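Local coordinates for methyltransferase-like protein (Saccharopolyspora spinosa, PDB 4PNE) that catalyses a [4+2] cycloaddition in spinosyn biosynthesis and has the fold of an S-adenosylmethionine-dependent methyltransferase, with S-adenosyl-L-homocysteine bound in its cofactor site, at residues 166-171 with 196-201; 241-246 with 290-295. One frame throughout, in Å; residues are numbered along the deposited sequence.

Contact 1: residues 166-171 with 196-201. With SAH (S-adenosyl-L-homocysteine), chain C.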
loop_
_atom_site.group_PDB
_atom_site.type_symbol
_atom_site.label_atom_id
_atom_site.label_comp_id
_atom_site.label_asym_id
_atom_site.label_seq_id
_atom_site.Cartn_x
_atom_site.Cartn_y
_atom_site.Cartn_z
ATOM N N ALA A 166 -5.624 -1.232 2.822
ATOM C CA ALA A 166 -4.327 -0.716 3.240
ATOM C C ALA A 166 -3.305 -1.560 2.509
ATOM O O ALA A 166 -2.864 -2.589 3.021
ATOM C CB ALA A 166 -4.129 -0.769 4.746
ATOM N N MET A 167 -3.010 -1.143 1.279
ATOM C CA MET A 167 -2.057 -1.820 0.419
ATOM C C MET A 167 -0.706 -1.189 0.616
ATOM O O MET A 167 -0.455 -0.116 0.093
ATOM C CB MET A 167 -2.519 -1.757 -1.033
ATOM C CG MET A 167 -3.620 -2.727 -1.394
ATOM S SD MET A 167 -3.912 -2.871 -3.198
ATOM C CE MET A 167 -5.053 -1.518 -3.313
ATOM N N GLN A 168 0.094 -1.853 1.459
ATOM C CA GLN A 168 1.447 -1.468 1.855
ATOM C C GLN A 168 1.528 -0.065 2.468
ATOM O O GLN A 168 2.417 0.736 2.157
ATOM C CB GLN A 168 2.421 -1.606 0.683
ATOM C CG GLN A 168 2.798 -3.014 0.405
ATOM C CD GLN A 168 3.690 -3.146 -0.819
ATOM O OE1 GLN A 168 3.366 -3.885 -1.746
ATOM N NE2 GLN A 168 4.761 -2.373 -0.862
ATOM N N SER A 169 0.570 0.251 3.329
ATOM C CA SER A 169 0.600 1.531 4.035
ATOM C C SER A 169 0.773 1.414 5.556
ATOM O O SER A 169 1.404 2.270 6.157
ATOM C CB SER A 169 -0.655 2.325 3.714
ATOM O OG SER A 169 -1.782 1.615 4.153
ATOM N N LEU A 170 0.245 0.365 6.194
ATOM C CA LEU A 170 0.265 0.323 7.657
ATOM C C LEU A 170 1.674 0.305 8.229
ATOM O O LEU A 170 1.937 0.912 9.263
ATOM C CB LEU A 170 -0.508 -0.910 8.163
ATOM C CG LEU A 170 -2.013 -0.913 7.906
ATOM C CD1 LEU A 170 -2.635 -2.190 8.373
ATOM C CD2 LEU A 170 -2.653 0.264 8.618
ATOM N N LEU A 171 2.604 -0.379 7.583
ATOM C CA LEU A 171 3.921 -0.493 8.184
ATOM C C LEU A 171 4.751 0.787 8.049
ATOM O O LEU A 171 5.767 0.939 8.706
ATOM C CB LEU A 171 4.670 -1.687 7.601
ATOM C CG LEU A 171 4.136 -3.055 8.027
ATOM C CD1 LEU A 171 5.050 -4.137 7.490
ATOM C CD2 LEU A 171 4.050 -3.211 9.547
ATOM N N THR A 196 -2.444 -5.509 2.357
ATOM C CA THR A 196 -1.282 -6.201 1.832
ATOM C C THR A 196 -0.040 -5.610 2.408
ATOM O O THR A 196 0.028 -4.413 2.756
ATOM C CB THR A 196 -1.218 -6.214 0.311
ATOM O OG1 THR A 196 -0.905 -4.913 -0.195
ATOM C CG2 THR A 196 -2.531 -6.686 -0.292
ATOM N N GLU A 197 0.974 -6.460 2.533
ATOM C CA GLU A 197 2.190 -5.962 3.099
ATOM C C GLU A 197 3.372 -6.827 2.734
ATOM O O GLU A 197 3.254 -8.064 2.551
ATOM C CB GLU A 197 2.048 -5.845 4.609
ATOM C CG GLU A 197 3.032 -4.924 5.242
ATOM C CD GLU A 197 3.109 -3.555 4.563
ATOM O OE1 GLU A 197 2.263 -2.699 4.929
ATOM O OE2 GLU A 197 4.022 -3.371 3.735
ATOM N N VAL A 198 4.510 -6.155 2.609
ATOM C CA VAL A 198 5.829 -6.786 2.619
ATOM C C VAL A 198 6.188 -7.177 4.041
ATOM O O VAL A 198 6.184 -6.326 4.930
ATOM C CB VAL A 198 6.917 -5.837 2.039
ATOM C CG1 VAL A 198 8.297 -6.453 2.101
ATOM C CG2 VAL A 198 6.567 -5.437 0.598
ATOM N N VAL A 199 6.473 -8.454 4.251
ATOM C CA VAL A 199 6.764 -8.996 5.585
ATOM C C VAL A 199 8.085 -9.762 5.612
ATOM O O VAL A 199 8.628 -10.116 4.592
ATOM C CB VAL A 199 5.649 -9.938 6.082
ATOM C CG1 VAL A 199 4.352 -9.172 6.276
ATOM C CG2 VAL A 199 5.424 -11.105 5.118
ATOM N N LYS A 200 8.596 -10.032 6.802
ATOM C CA LYS A 200 9.587 -11.091 6.926
ATOM C C LYS A 200 8.861 -12.416 6.718
ATOM O O LYS A 200 7.836 -12.653 7.373
ATOM C CB LYS A 200 10.243 -11.016 8.303
ATOM C CG LYS A 200 11.407 -11.974 8.467
ATOM C CD LYS A 200 12.127 -11.691 9.770
ATOM C CE LYS A 200 13.480 -12.389 9.825
ATOM N NZ LYS A 200 13.322 -13.849 9.895
ATOM N N ARG A 201 9.322 -13.240 5.776
ATOM C CA ARG A 201 8.549 -14.417 5.391
ATOM C C ARG A 201 8.321 -15.370 6.553
ATOM O O ARG A 201 7.245 -15.927 6.696
ATOM C CB ARG A 201 9.250 -15.194 4.270
ATOM C CG ARG A 201 8.462 -16.432 3.808
ATOM C CD ARG A 201 9.184 -17.234 2.743
ATOM N NE ARG A 201 10.515 -17.664 3.158
ATOM C CZ ARG A 201 11.660 -17.151 2.711
ATOM N NH1 ARG A 201 11.667 -16.200 1.811
ATOM N NH2 ARG A 201 12.818 -17.631 3.162
HETATM N N SAH C . -1.714 1.897 -1.632
HETATM C CA SAH C . -0.897 2.575 -2.643
HETATM C CB SAH C . 0.380 3.208 -2.099
HETATM C CG SAH C . 1.235 2.408 -1.148
HETATM S SD SAH C . 2.769 3.275 -0.786
HETATM C C SAH C . -0.567 1.606 -3.745
HETATM O O SAH C . -0.161 2.027 -4.813
HETATM O OXT SAH C . -0.800 0.405 -3.586
HETATM C "C5'" SAH C . 2.358 3.785 0.903
HETATM C "C4'" SAH C . 1.309 4.884 0.976
HETATM O "O4'" SAH C . 0.891 5.053 2.325
HETATM C "C3'" SAH C . 1.803 6.249 0.530
HETATM O "O3'" SAH C . 0.792 6.771 -0.313
HETATM C "C2'" SAH C . 1.941 7.031 1.826
HETATM O "O2'" SAH C . 1.835 8.451 1.739
HETATM C "C1'" SAH C . 0.814 6.416 2.654
HETATM N N9 SAH C . 0.968 6.665 4.100
HETATM C C8 SAH C . 2.039 6.492 4.915
HETATM N N7 SAH C . 1.730 6.900 6.166
HETATM C C5 SAH C . 0.461 7.351 6.145
HETATM C C6 SAH C . -0.360 7.896 7.111
HETATM N N6 SAH C . 0.046 8.047 8.363
HETATM N N1 SAH C . -1.621 8.244 6.783
HETATM C C2 SAH C . -2.095 8.089 5.497
HETATM N N3 SAH C . -1.277 7.597 4.521
HETATM C C4 SAH C . -0.027 7.206 4.857
HETATM O O HOH W 1 -0.714 -1.989 4.852
HETATM O O HOH W 2 5.811 -1.659 1.801
#

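Contact 2: residues 241-246 with 290-295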
loop_
_atom_site.group_PDB
_atom_site.type_symbol
_atom_site.label_atom_id
_atom_site.label_comp_id
_atom_site.label_asym_id
_atom_site.label_seq_id
_atom_site.Cartn_x
_atom_site.Cartn_y
_atom_site.Cartn_z
ATOM N N GLU A 241 -3.489 -15.106 3.188
ATOM C CA GLU A 241 -2.840 -15.864 2.141
ATOM C C GLU A 241 -1.416 -15.414 2.131
ATOM O O GLU A 241 -1.155 -14.215 2.009
ATOM C CB GLU A 241 -3.463 -15.596 0.790
ATOM C CG GLU A 241 -4.979 -15.663 0.735
ATOM C CD GLU A 241 -5.517 -14.893 -0.465
ATOM O OE1 GLU A 241 -5.248 -15.341 -1.606
ATOM O OE2 GLU A 241 -6.150 -13.818 -0.273
ATOM N N ASP A 242 -0.510 -16.352 2.279
ATOM C CA ASP A 242 0.911 -16.078 2.101
ATOM C C ASP A 242 1.204 -16.244 0.631
ATOM O O ASP A 242 1.128 -17.337 0.086
ATOM C CB ASP A 242 1.768 -17.012 2.972
ATOM C CG ASP A 242 3.240 -16.833 2.744
ATOM O OD1 ASP A 242 3.652 -16.066 1.848
ATOM O OD2 ASP A 242 4.012 -17.429 3.494
ATOM N N VAL A 243 1.547 -15.139 -0.040
ATOM C CA VAL A 243 1.723 -15.168 -1.491
ATOM C C VAL A 243 3.185 -14.803 -1.842
ATOM O O VAL A 243 3.475 -14.283 -2.899
ATOM C CB VAL A 243 0.716 -14.227 -2.211
ATOM C CG1 VAL A 243 -0.745 -14.641 -1.900
ATOM C CG2 VAL A 243 0.899 -12.732 -1.827
ATOM N N SER A 244 4.084 -15.057 -0.914
ATOM C CA SER A 244 5.492 -14.762 -1.131
ATOM C C SER A 244 6.029 -15.401 -2.417
ATOM O O SER A 244 6.868 -14.807 -3.095
ATOM C CB SER A 244 6.330 -15.254 0.034
ATOM O OG SER A 244 5.836 -14.761 1.242
ATOM N N SER A 245 5.587 -16.619 -2.746
ATOM C CA SER A 245 6.048 -17.285 -3.961
ATOM C C SER A 245 5.618 -16.588 -5.262
ATOM O O SER A 245 6.259 -16.783 -6.315
ATOM C CB SER A 245 5.555 -18.737 -4.011
ATOM O OG SER A 245 4.154 -18.812 -4.088
ATOM N N ARG A 246 4.550 -15.793 -5.182
ATOM C CA ARG A 246 4.010 -15.068 -6.332
ATOM C C ARG A 246 4.616 -13.685 -6.487
ATOM O O ARG A 246 4.547 -13.111 -7.547
ATOM C CB ARG A 246 2.500 -14.920 -6.195
ATOM C CG ARG A 246 1.789 -16.168 -5.775
ATOM C CD ARG A 246 2.064 -17.346 -6.684
ATOM N NE ARG A 246 0.951 -18.283 -6.617
ATOM C CZ ARG A 246 -0.044 -18.349 -7.493
ATOM N NH1 ARG A 246 -0.082 -17.546 -8.550
ATOM N NH2 ARG A 246 -1.003 -19.246 -7.306
ATOM N N MET A 290 12.433 -11.599 2.578
ATOM C CA MET A 290 11.119 -10.989 2.464
ATOM C C MET A 290 10.085 -11.939 1.943
ATOM O O MET A 290 10.377 -12.799 1.134
ATOM C CB MET A 290 11.175 -9.790 1.534
ATOM C CG MET A 290 11.962 -8.654 2.120
ATOM S SD MET A 290 12.234 -7.353 0.906
ATOM C CE MET A 290 12.119 -5.926 1.974
ATOM N N GLY A 291 8.846 -11.730 2.364
ATOM C CA GLY A 291 7.715 -12.417 1.759
ATOM C C GLY A 291 6.590 -11.423 1.624
ATOM O O GLY A 291 6.805 -10.204 1.693
ATOM N N TYR A 292 5.383 -11.936 1.441
ATOM C CA TYR A 292 4.244 -11.054 1.169
ATOM C C TYR A 292 2.944 -11.668 1.672
ATOM O O TYR A 292 2.729 -12.874 1.561
ATOM C CB TYR A 292 4.156 -10.773 -0.328
ATOM C CG TYR A 292 3.471 -9.474 -0.649
ATOM C CD1 TYR A 292 4.177 -8.287 -0.637
ATOM C CD2 TYR A 292 2.104 -9.418 -0.924
ATOM C CE1 TYR A 292 3.569 -7.088 -0.912
ATOM C CE2 TYR A 292 1.482 -8.222 -1.196
ATOM C CZ TYR A 292 2.211 -7.055 -1.193
ATOM O OH TYR A 292 1.597 -5.850 -1.462
ATOM N N ALA A 293 2.056 -10.820 2.205
ATOM C CA ALA A 293 0.778 -11.263 2.795
ATOM C C ALA A 293 -0.398 -10.496 2.227
ATOM O O ALA A 293 -0.298 -9.285 2.008
ATOM C CB ALA A 293 0.824 -11.099 4.330
ATOM N N ILE A 294 -1.479 -11.211 1.915
ATOM C CA ILE A 294 -2.771 -10.618 1.670
ATOM C C ILE A 294 -3.696 -11.028 2.807
ATOM O O ILE A 294 -3.871 -12.227 3.061
ATOM C CB ILE A 294 -3.385 -11.055 0.312
ATOM C CG1 ILE A 294 -2.407 -10.782 -0.837
ATOM C CG2 ILE A 294 -4.713 -10.347 0.081
ATOM C CD1 ILE A 294 -2.900 -11.382 -2.176
ATOM N N LEU A 295 -4.194 -10.053 3.563
ATOM C CA LEU A 295 -5.095 -10.281 4.695
ATOM C C LEU A 295 -6.469 -9.656 4.438
ATOM O O LEU A 295 -6.569 -8.523 3.961
ATOM C CB LEU A 295 -4.495 -9.685 5.972
ATOM C CG LEU A 295 -2.986 -9.918 6.213
ATOM C CD1 LEU A 295 -2.492 -9.184 7.461
ATOM C CD2 LEU A 295 -2.661 -11.415 6.281
HETATM O O HOH W 3 -6.727 -12.606 2.175
#

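Contact 1: residues 166-171 with 196-201
M167 and T196 pair where two parallel strands of a methyltransferase-type Rossmann sheet reach the cofactor pocket, at the point where strand 161-167 ends and the chain turns into the pocket. The strands are joined by T196 N to A166 O (3.0 Å) and by Q168 N to T196 O (2.9 Å). Just between these bonds, M167 O points away from strand 191-200 and accepts from the amino nitrogen of S-adenosyl-L-homocysteine, N to O 2.9 Å. The side chains of M167 and T196 run side by side. With chi1 at 72°, T196 holds OG1 between its own N and carbonyl carbon, close to the CA and CB of M167, and this hydroxyl is hydrogen-bonded to Y292 OH.

One residue on in the same strand, E197 reaches the turn at 168-171. A bend at chi2 (50°) brings its carboxylate back to the backbone, where OE2 accepts from V198 N at 3.0 Å on the anti side, while the same oxygen lies 3.6 Å from Q168 CG. The Q168 amide and this carboxylate are turned 66° apart, and a water bridges them, held 3.0 Å from Q168 NE2 and donating to E197 OE2. A second water takes the L170 amide, N to O 2.9 Å, and lies beside E197 OE1 and A166 O. The far end of Q168 is fixed as well: OE1 meets Y292 OH and H62 N, and NE2 donates to a malonate probably left from crystallisation. V198 CG2 meets the Q168 amide at a slant, 3.8 Å from NE2.

Around the pair, V84 of helix 73-88 touches M167 and T196, strand 290-298 is bonded to strand 191-200 on its other side, with I294 against T196 and Y292 against V198, and L218 packs against L171 and V198.

Contact 2: residues 241-246 with 290-295
E241 and I294 form a hydrogen-bonded antiparallel pair, and D242 and A293 the non-hydrogen-bonded pair that follows; end to end, the touching parts run 152° apart. E241 N reaches I294 O at 2.9 Å and I294 N returns to E241 O at 3.0 Å. One step on, V243 N still reaches Y292 O (3.0 Å), but the chain then departs from the strand, and the next amide of the partner, Y292 N, is met by a side chain instead: S244 OG accepts from it at 2.9 Å.

That hydroxyl is well placed because D242 grips it. S244 OG donates to the syn lone pair of D242 OD1 at 2.6 Å, and S244 N meets the same oxygen nearly along its C-O axis, which makes an Asx turn. D242 has CG opposite its backbone N (chi1 176°), a setting that brings OD1 round to face the start of the turn. G291 lies against the S244 hydroxyl and has no side chain to stand between them.

Past the last pair, V243 lies alongside Y292 and touches the edge of its ring, CG2 to CD2 3.6 Å, while the V243 and I294 side chains cross at about a right angle, CG1 of the valine 3.9 Å from CD1 of the isoleucine. The extended E241 chain slants across I294, its OE2 near CG2; OE2 also accepts from a water and forms a salt bridge with R87 of helix 73-88.

The example illustrates how an edge strand can end: an Asx turn at D242 holds the S244 hydroxyl, which accepts the next partner amide as the backbone leaves the sheet, here at the antiparallel 290-298 and 236-242 border of a class I methyltransferase-like fold.

How the contacts relate
Read from the N terminus, the chain first closes contact 1: strand 161-167 gives way to helix 176-186 and returns as strand 191-200, a right-handed crossover beside the cofactor. Only after this does the chain pass through helix 223-233 into strand 236-242, and contact 2 closes a second, longer loop that is largely helical. The two loops therefore follow in series, neither enclosing nor crossing the other. They meet in space because strand 290-298 pairs with both 191-200 and 236-242, including a V199 O to G291 N bond of 2.8 Å. Four strands, from the pocket to the sheet edge, are thus tied together.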